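Local structure of putative periplasmic protein (Salmonella enterica, 3OE3) at residues Met18-Val23 against Ala32-Val37. The protein probably inhibits host C-type lysozymes in the bacterial periplasm and folds as a small antiparallel beta barrel. Residues are numbered along the deposited sequence; the frame is centred on the assembly and turned at random.
Sequences MEVIYV and AIISQV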
# COMPACT_ATOMS: atom_id res chain seq x y z
N MSE C 18 -3.88 -12.65 3.29
CA MSE C 18 -4.07 -11.20 3.12
C MSE C 18 -2.82 -10.46 3.55
O MSE C 18 -2.39 -10.61 4.69
CB MSE C 18 -5.24 -10.72 3.98
CG MSE C 18 -5.52 -9.24 3.89
SE MSE C 18 -7.14 -8.68 4.82
CE MSE C 18 -6.55 -9.04 6.65
N GLU C 19 -2.23 -9.68 2.65
CA GLU C 19 -1.17 -8.74 3.01
C GLU C 19 -1.80 -7.40 3.41
O GLU C 19 -2.70 -6.90 2.74
CB GLU C 19 -0.24 -8.47 1.82
CG GLU C 19 0.88 -9.44 1.61
CD GLU C 19 1.89 -8.94 0.58
OE1 GLU C 19 1.70 -7.82 0.05
OE2 GLU C 19 2.86 -9.67 0.32
N VAL C 20 -1.30 -6.81 4.48
CA VAL C 20 -1.67 -5.44 4.82
C VAL C 20 -0.40 -4.65 5.08
O VAL C 20 0.50 -5.11 5.78
CB VAL C 20 -2.58 -5.38 6.07
CG1 VAL C 20 -3.05 -3.93 6.30
CG2 VAL C 20 -3.79 -6.32 5.92
N ILE C 21 -0.31 -3.47 4.47
CA ILE C 21 0.73 -2.51 4.81
C ILE C 21 0.13 -1.55 5.83
O ILE C 21 -0.90 -0.93 5.56
CB ILE C 21 1.21 -1.70 3.59
CG1 ILE C 21 1.75 -2.60 2.49
CG2 ILE C 21 2.28 -0.71 4.02
CD1 ILE C 21 2.95 -3.41 2.86
N TYR C 22 0.73 -1.47 7.01
CA TYR C 22 0.26 -0.53 8.01
C TYR C 22 1.21 0.66 8.08
O TYR C 22 2.43 0.49 8.08
CB TYR C 22 0.20 -1.20 9.39
CG TYR C 22 -0.93 -2.21 9.53
CD1 TYR C 22 -2.25 -1.78 9.60
CD2 TYR C 22 -0.67 -3.57 9.62
CE1 TYR C 22 -3.29 -2.69 9.75
CE2 TYR C 22 -1.72 -4.49 9.78
CZ TYR C 22 -3.03 -4.03 9.83
OH TYR C 22 -4.10 -4.91 9.99
N VAL C 23 0.64 1.85 8.13
CA VAL C 23 1.38 3.10 8.30
C VAL C 23 1.00 3.67 9.66
O VAL C 23 -0.17 3.94 9.93
CB VAL C 23 1.04 4.11 7.21
CG1 VAL C 23 1.83 5.43 7.41
CG2 VAL C 23 1.31 3.51 5.83
N ALA C 32 -3.90 2.09 6.58
CA ALA C 32 -3.63 0.74 6.12
C ALA C 32 -3.75 0.71 4.62
O ALA C 32 -4.46 1.51 4.03
CB ALA C 32 -4.62 -0.24 6.75
N ILE C 33 -3.05 -0.23 3.98
CA ILE C 33 -3.24 -0.43 2.55
C ILE C 33 -3.42 -1.92 2.30
O ILE C 33 -2.65 -2.73 2.79
CB ILE C 33 -2.04 0.03 1.71
CG1 ILE C 33 -1.64 1.47 2.05
CG2 ILE C 33 -2.38 -0.05 0.21
CD1 ILE C 33 -0.25 1.80 1.56
N ILE C 34 -4.47 -2.25 1.55
CA ILE C 34 -4.72 -3.63 1.13
C ILE C 34 -4.75 -3.70 -0.39
O ILE C 34 -4.84 -2.68 -1.05
CB ILE C 34 -6.04 -4.18 1.72
CG1 ILE C 34 -7.24 -3.37 1.21
CG2 ILE C 34 -5.97 -4.21 3.25
CD1 ILE C 34 -8.62 -4.00 1.56
N SER C 35 -4.65 -4.91 -0.94
CA SER C 35 -4.74 -5.10 -2.37
C SER C 35 -5.93 -6.02 -2.65
O SER C 35 -5.99 -7.13 -2.13
CB SER C 35 -3.44 -5.73 -2.88
OG SER C 35 -3.47 -5.97 -4.27
N GLN C 36 -6.88 -5.52 -3.44
CA GLN C 36 -8.06 -6.30 -3.86
C GLN C 36 -8.36 -6.05 -5.33
O GLN C 36 -8.27 -4.92 -5.80
CB GLN C 36 -9.28 -5.89 -3.04
CG GLN C 36 -9.36 -6.51 -1.67
CD GLN C 36 -9.61 -8.00 -1.75
OE1 GLN C 36 -10.56 -8.45 -2.39
NE2 GLN C 36 -8.75 -8.78 -1.11
N VAL C 37 -8.76 -7.10 -6.05
CA VAL C 37 -9.07 -6.99 -7.46
C VAL C 37 -7.95 -6.25 -8.19
O VAL C 37 -8.20 -5.41 -9.06
CB VAL C 37 -10.42 -6.30 -7.71
CG1 VAL C 37 -10.94 -6.64 -9.11
CG2 VAL C 37 -11.43 -6.75 -6.66
O HOH W 1 -4.44 -7.27 0.74
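The Tyr22 ring meets Ala32 obliquely, its CD1 4.0 Å from Ala32 CB, and on one face carries Val20 CG1, set 3.5 Å above the ring plane and offset toward the rim. Tyr22 and Ala32 form a non-hydrogen-bonded antiparallel pair, where a methyl group is small enough to sit beside an aromatic ring. With CG turned beside its own backbone N (chi1 -72°), the tyrosine carries its hydroxyl to Tyr10 on strand 5-12. Val20 links this cluster to the next residue pair: CG1, anti to the backbone N, also meets Ala32 CB at 4.0 Å, while CG2 lies alongside Ile34 CG2. Branching at CB thus lets one short side chain fill two directions inside the barrel, where Leu65 and Leu74 add to the packing.

Ile21 and Ile33 occupy the other face, turned toward the second subunit, where Ile33 packs on its counterpart and Ile21 on Pro42 of that subunit. Their backbones make a hydrogen-bonded pair: Ile21 N donates to Ile33 O (3.0 Å, 164° at the hydrogen) and Ile33 N to Ile21 O (2.8 Å). Ile21 O also receives a CA-H contact from Ala32 CA at 3.2 Å. Toward Ser35 the strands part enough to admit a water, which donates to Glu19 O (2.7 Å) and accepts from Ser35 N.

Direct pairing therefore gives way to a water bridge in this hairpin of the barrel, the water giving Glu19 O and Ser35 N the partners that direct pairing gives Ile21 and Ile33, while aliphatic side chains serve both the interior and the dimer interface.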